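Local structure of dihydrocoumarin hydrolase, AncDHCH1 (Pseudomonas sp., 6C2C) at residues 203-208 with 227-232; 254-259 with 287-292. The protein probably hydrolyses the lactone dihydrocoumarin at a two-zinc centre, as a reconstructed forerunner of the organophosphate-degrading enzyme methyl-parathion hydrolase. All coordinates share one frame; numbering follows the deposited sequence.

Contact 1: residues 203-208 with 227-232. With ZN (zinc ion), chain D.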
loop_
_atom_site.group_PDB
_atom_site.type_symbol
_atom_site.label_atom_id
_atom_site.label_comp_id
_atom_site.label_asym_id
_atom_site.label_seq_id
_atom_site.Cartn_x
_atom_site.Cartn_y
_atom_site.Cartn_z
ATOM N N HIS A 203 -3.836 -3.521 -13.891
ATOM C CA HIS A 203 -3.025 -2.550 -14.562
ATOM C C HIS A 203 -3.679 -1.214 -14.841
ATOM O O HIS A 203 -4.781 -1.187 -15.194
ATOM C CB HIS A 203 -2.509 -3.135 -15.874
ATOM C CG HIS A 203 -1.803 -4.444 -15.718
ATOM N ND1 HIS A 203 -1.489 -5.268 -16.767
ATOM C CD2 HIS A 203 -1.309 -5.042 -14.620
ATOM C CE1 HIS A 203 -0.850 -6.327 -16.302
ATOM N NE2 HIS A 203 -0.720 -6.207 -15.004
ATOM N N GLY A 204 -2.918 -0.140 -14.659
ATOM C CA GLY A 204 -3.417 1.185 -14.946
ATOM C C GLY A 204 -2.678 2.209 -14.137
ATOM O O GLY A 204 -2.090 3.042 -14.672
ATOM N N HIS A 205 -2.770 2.108 -12.827
ATOM C CA HIS A 205 -2.042 3.021 -11.956
ATOM C C HIS A 205 -0.539 3.048 -12.335
ATOM O O HIS A 205 0.086 4.046 -12.296
ATOM C CB HIS A 205 -2.241 2.643 -10.504
ATOM C CG HIS A 205 -1.523 3.517 -9.551
ATOM N ND1 HIS A 205 -1.808 4.845 -9.394
ATOM C CD2 HIS A 205 -0.524 3.244 -8.702
ATOM C CE1 HIS A 205 -1.009 5.344 -8.488
ATOM N NE2 HIS A 205 -0.213 4.396 -8.072
ATOM N N THR A 206 -0.052 1.852 -12.643
ATOM C CA THR A 206 1.222 1.666 -13.331
ATOM C C THR A 206 1.010 0.555 -14.352
ATOM O O THR A 206 0.070 -0.223 -14.223
ATOM C CB THR A 206 2.347 1.296 -12.356
ATOM O OG1 THR A 206 2.094 -0.020 -11.819
ATOM C CG2 THR A 206 2.505 2.349 -11.255
ATOM N N PRO A 207 1.954 0.364 -15.287
ATOM C CA PRO A 207 1.776 -0.654 -16.321
ATOM C C PRO A 207 1.615 -2.069 -15.799
ATOM O O PRO A 207 0.929 -2.882 -16.438
ATOM C CB PRO A 207 3.059 -0.508 -17.155
ATOM C CG PRO A 207 3.443 0.939 -16.995
ATOM C CD PRO A 207 3.062 1.301 -15.554
ATOM N N GLY A 208 2.248 -2.374 -14.653
ATOM C CA GLY A 208 2.147 -3.700 -14.047
ATOM C C GLY A 208 1.489 -3.698 -12.681
ATOM O O GLY A 208 1.743 -4.646 -11.922
ATOM N N LEU A 227 -5.265 1.130 -6.084
ATOM C CA LEU A 227 -6.525 1.374 -6.798
ATOM C C LEU A 227 -7.303 2.541 -6.197
ATOM O O LEU A 227 -8.273 2.982 -6.804
ATOM C CB LEU A 227 -7.409 0.129 -6.812
ATOM C CG LEU A 227 -6.935 -1.108 -7.563
ATOM C CD1 LEU A 227 -8.035 -2.149 -7.805
ATOM C CD2 LEU A 227 -6.160 -0.804 -8.861
ATOM N N ILE A 228 -6.928 3.053 -5.017
ATOM C CA ILE A 228 -7.594 4.225 -4.453
ATOM C C ILE A 228 -6.551 5.060 -3.718
ATOM O O ILE A 228 -5.586 4.523 -3.167
ATOM C CB ILE A 228 -8.769 3.795 -3.554
ATOM C CG1 ILE A 228 -9.539 4.999 -2.956
ATOM C CG2 ILE A 228 -8.257 2.928 -2.441
ATOM C CD1 ILE A 228 -11.065 4.728 -2.748
ATOM N N HIS A 229 -6.707 6.405 -3.754
ATOM C CA HIS A 229 -5.856 7.284 -2.985
ATOM C C HIS A 229 -6.597 8.153 -1.998
ATOM O O HIS A 229 -6.000 8.555 -0.991
ATOM C CB HIS A 229 -5.033 8.242 -3.867
ATOM C CG HIS A 229 -3.971 7.543 -4.651
ATOM N ND1 HIS A 229 -4.269 6.770 -5.761
ATOM C CD2 HIS A 229 -2.629 7.470 -4.470
ATOM C CE1 HIS A 229 -3.144 6.272 -6.238
ATOM N NE2 HIS A 229 -2.131 6.702 -5.501
ATOM N N VAL A 230 -7.845 8.500 -2.284
ATOM C CA VAL A 230 -8.563 9.516 -1.503
ATOM C C VAL A 230 -9.948 8.934 -1.252
ATOM O O VAL A 230 -10.881 9.124 -2.048
ATOM C CB VAL A 230 -8.635 10.862 -2.221
ATOM C CG1 VAL A 230 -9.285 11.862 -1.268
ATOM C CG2 VAL A 230 -7.246 11.338 -2.616
ATOM N N ALA A 231 -10.089 8.177 -0.137
ATOM C CA ALA A 231 -11.373 7.570 0.191
ATOM C C ALA A 231 -12.526 8.578 0.136
ATOM O O ALA A 231 -13.598 8.246 -0.387
ATOM C CB ALA A 231 -11.337 6.943 1.603
ATOM N N ALA A 232 -12.298 9.794 0.632
ATOM C CA ALA A 232 -13.388 10.770 0.781
ATOM C C ALA A 232 -13.908 11.297 -0.552
ATOM O O ALA A 232 -14.933 11.984 -0.544
ATOM C CB ALA A 232 -12.931 11.955 1.643
HETATM ZN ZN ZN D . 1.321 4.439 -6.327
HETATM O O HOH W 1 2.240 5.020 -4.787
HETATM O O HOH W 2 0.576 6.541 -6.363
#

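Contact 2: residues 254-259 with 287-292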
loop_
_atom_site.group_PDB
_atom_site.type_symbol
_atom_site.label_atom_id
_atom_site.label_comp_id
_atom_site.label_asym_id
_atom_site.label_seq_id
_atom_site.Cartn_x
_atom_site.Cartn_y
_atom_site.Cartn_z
ATOM N N GLU A 254 -10.061 -0.169 -13.537
ATOM C CA GLU A 254 -9.674 -1.233 -12.594
ATOM C C GLU A 254 -10.262 -0.983 -11.211
ATOM O O GLU A 254 -10.653 -1.939 -10.510
ATOM C CB GLU A 254 -8.137 -1.343 -12.530
ATOM C CG GLU A 254 -7.600 -1.947 -13.837
ATOM C CD GLU A 254 -8.023 -3.416 -14.077
ATOM O OE1 GLU A 254 -8.487 -4.172 -13.179
ATOM O OE2 GLU A 254 -7.881 -3.858 -15.240
ATOM N N ARG A 255 -10.307 0.284 -10.789
ATOM C CA ARG A 255 -10.906 0.584 -9.486
ATOM C C ARG A 255 -12.394 0.224 -9.498
ATOM O O ARG A 255 -12.904 -0.438 -8.566
ATOM C CB ARG A 255 -10.689 2.054 -9.126
ATOM C CG ARG A 255 -11.550 2.515 -7.944
ATOM C CD ARG A 255 -11.195 3.911 -7.496
ATOM N NE ARG A 255 -11.094 4.897 -8.610
ATOM C CZ ARG A 255 -9.940 5.286 -9.166
ATOM N NH1 ARG A 255 -9.987 6.178 -10.171
ATOM N NH2 ARG A 255 -8.748 4.749 -8.809
ATOM N N LYS A 256 -13.111 0.658 -10.542
ATOM C CA LYS A 256 -14.543 0.326 -10.646
ATOM C C LYS A 256 -14.774 -1.188 -10.612
ATOM O O LYS A 256 -15.662 -1.685 -9.881
ATOM C CB LYS A 256 -15.106 0.967 -11.932
ATOM C CG LYS A 256 -16.604 0.665 -12.113
ATOM C CD LYS A 256 -17.439 0.907 -10.787
ATOM C CE LYS A 256 -18.904 0.674 -11.085
ATOM N NZ LYS A 256 -18.959 -0.421 -12.127
ATOM N N LYS A 257 -13.951 -1.947 -11.348
ATOM C CA LYS A 257 -14.083 -3.402 -11.385
ATOM C C LYS A 257 -13.879 -3.996 -9.983
ATOM O O LYS A 257 -14.634 -4.858 -9.529
ATOM C CB LYS A 257 -13.052 -3.948 -12.363
ATOM C CG LYS A 257 -13.142 -5.393 -12.514
ATOM C CD LYS A 257 -12.253 -5.924 -13.643
ATOM C CE LYS A 257 -12.608 -7.395 -13.890
ATOM N NZ LYS A 257 -13.026 -8.155 -12.620
ATOM N N ALA A 258 -12.831 -3.530 -9.294
ATOM C CA ALA A 258 -12.511 -4.053 -7.961
ATOM C C ALA A 258 -13.604 -3.720 -6.951
ATOM O O ALA A 258 -13.948 -4.560 -6.121
ATOM C CB ALA A 258 -11.166 -3.460 -7.489
ATOM N N PHE A 259 -14.120 -2.492 -6.983
ATOM C CA PHE A 259 -15.198 -2.126 -6.051
ATOM C C PHE A 259 -16.454 -2.925 -6.345
ATOM O O PHE A 259 -17.095 -3.458 -5.427
ATOM C CB PHE A 259 -15.511 -0.620 -6.131
ATOM C CG PHE A 259 -14.424 0.295 -5.548
ATOM C CD1 PHE A 259 -13.272 -0.262 -4.979
ATOM C CD2 PHE A 259 -14.537 1.692 -5.640
ATOM C CE1 PHE A 259 -12.244 0.553 -4.427
ATOM C CE2 PHE A 259 -13.527 2.516 -5.095
ATOM C CZ PHE A 259 -12.384 1.906 -4.494
ATOM N N LYS A 287 -24.791 5.464 -6.735
ATOM C CA LYS A 287 -23.881 5.444 -7.868
ATOM C C LYS A 287 -22.455 5.115 -7.455
ATOM O O LYS A 287 -21.623 4.870 -8.328
ATOM C CB LYS A 287 -23.939 6.792 -8.602
ATOM C CG LYS A 287 -25.339 7.117 -9.154
ATOM C CD LYS A 287 -25.446 8.528 -9.750
ATOM C CE LYS A 287 -25.542 8.512 -11.279
ATOM N NZ LYS A 287 -24.738 9.615 -11.904
ATOM N N GLY A 288 -22.182 5.053 -6.146
ATOM C CA GLY A 288 -20.846 4.835 -5.630
ATOM C C GLY A 288 -20.809 3.670 -4.652
ATOM O O GLY A 288 -21.550 2.695 -4.784
ATOM N N TYR A 289 -19.913 3.792 -3.668
ATOM C CA TYR A 289 -19.593 2.716 -2.724
ATOM C C TYR A 289 -19.398 3.293 -1.333
ATOM O O TYR A 289 -19.043 4.455 -1.153
ATOM C CB TYR A 289 -18.316 1.932 -3.168
ATOM C CG TYR A 289 -18.567 1.227 -4.479
ATOM C CD1 TYR A 289 -19.171 -0.019 -4.506
ATOM C CD2 TYR A 289 -18.278 1.865 -5.701
ATOM C CE1 TYR A 289 -19.474 -0.667 -5.732
ATOM C CE2 TYR A 289 -18.563 1.231 -6.930
ATOM C CZ TYR A 289 -19.178 -0.007 -6.947
ATOM O OH TYR A 289 -19.462 -0.638 -8.157
ATOM N N ARG A 290 -19.586 2.432 -0.360
ATOM C CA ARG A 290 -19.389 2.761 1.023
ATOM C C ARG A 290 -18.344 1.799 1.600
ATOM O O ARG A 290 -18.479 0.652 1.399
ATOM C CB ARG A 290 -20.700 2.619 1.785
ATOM C CG ARG A 290 -20.639 2.812 3.270
ATOM C CD ARG A 290 -21.984 3.128 3.916
ATOM N NE ARG A 290 -22.112 2.511 5.229
ATOM C CZ ARG A 290 -23.215 2.517 5.970
ATOM N NH1 ARG A 290 -23.246 1.889 7.130
ATOM N NH2 ARG A 290 -24.289 3.123 5.519
ATOM N N PHE A 291 -17.316 2.314 2.270
ATOM C CA PHE A 291 -16.323 1.469 2.939
ATOM C C PHE A 291 -16.781 1.189 4.369
ATOM O O PHE A 291 -17.261 2.094 5.067
ATOM C CB PHE A 291 -14.971 2.168 2.917
ATOM C CG PHE A 291 -13.854 1.370 3.485
ATOM C CD1 PHE A 291 -13.382 0.224 2.876
ATOM C CD2 PHE A 291 -13.232 1.829 4.627
ATOM C CE1 PHE A 291 -12.278 -0.476 3.456
ATOM C CE2 PHE A 291 -12.151 1.158 5.197
ATOM C CZ PHE A 291 -11.657 0.011 4.584
ATOM N N VAL A 292 -16.646 -0.061 4.777
ATOM C CA VAL A 292 -17.015 -0.503 6.122
ATOM C C VAL A 292 -15.759 -1.071 6.785
ATOM O O VAL A 292 -15.397 -2.227 6.558
ATOM C CB VAL A 292 -18.121 -1.566 6.057
ATOM C CG1 VAL A 292 -18.542 -2.003 7.451
ATOM C CG2 VAL A 292 -19.337 -1.038 5.208
#

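Contact 1: residues 203-208 with 227-232
His-205 and His-229 carry this contact through their imidazoles, which arrive from opposite directions. Ring packing comes first: His-205 CE1 lies 3.2 Å from His-229 CE1, and the planes make 48°, so the pair is oblique, neither a stack nor edge-to-face. Seen from His-229, the His-205 carbon sits at the ring edge, near its plane. With chi1 at 180°, the CG of His-205 is anti to its backbone N, which carries the imidazole away from the loop toward the metal.

Metal coordination is the second component. NE2 of His-205 binds the zinc ion at 2.3 Å, in a shell completed by His-119, His-121, Asp-226 and two waters. One of these, water 2, is 2.2 Å from the zinc ion and lies in plane at the edge of both rings; its oxygen is 2.8 Å from His-229 NE2. With His-229 NE2 4.2 Å from the zinc ion, His-229 is a neighbour of the metal, not a ligand.

Polar support follows. The hydrogen bond to Asp-245 at His-205 ND1 and the zinc ion at NE2 together fix the rotation of the ring. A backbone bond of 3.0 Å from Gly-204 N to Thr-206 O lies within the loop, and Gly-204, with phi at 155°, adopts a conformation that favours glycine. Histidines from separate loops, gathered with an aspartate shared by two zinc ions, are the hallmark of the binuclear site of the metallo-beta-lactamase superfamily.

Contact 2: residues 254-259 with 287-292
The Tyr-289 ring receives Phe-259 CB over one face and Lys-256 CD at its edge, near the ring plane. CB stands 3.6 Å from the Tyr-289 ring centroid and only 9° off the normal, which identifies a well-centred CH-pi contact. Beyond it, the Phe-259 ring turns an edge toward the same tyrosine ring in an offset edge-to-face pair, with planes at 65° and centroids 5.5 Å apart. Its nearest ring approach is Phe-259 CD2 to Tyr-289 CD2, 3.7 Å. One face of the phenylalanine carries Arg-255 CG from its own helix, 3.4 Å above the plane of the Phe-259 ring and offset toward the rim, and the ring also meets that of Phe-235.

Both aromatic side chains have CG anti to the carbonyl carbon; for Phe-259 (chi1 -71°) this leads the ring away from the strand and leaves CB as the part that sits on the tyrosine.

Lys-256 reaches across the phenol end at about a right angle, its chain bent at chi2 and chi4. The methylene CE comes to 3.3 Å from Tyr-289 OH, whereas NZ stays 4.0 Å from that same oxygen, so the aliphatic arm makes the closer approach. Helix 248-265 is therefore joined to the edge strand 288-293 by dispersion and CH-pi contact, with the lysine flanking an otherwise apolar junction rather than locking it by charge.

In the fold
Contact 1 is buried, its centre about 10 Å from the centre of the chain, while the centre of contact 2 lies about 17 Å from it and that contact is only partly buried, with the exposed Lys-256 at its margin. Helix 248-265 links them: Arg-255 NH2 is hydrogen-bonded to Leu-227 O at 2.7 Å, and Leu-227 and Ile-228 pack their side chains on Ala-258 and Phe-259. Phe-259 belongs to both neighbourhoods, its ring also reaching Ile-228. The chemistry changes with place: metal coordination and imidazoles between loops at the zinc site, against apolar aromatic packing where the helix meets the outermost strand of the seven-stranded sheet.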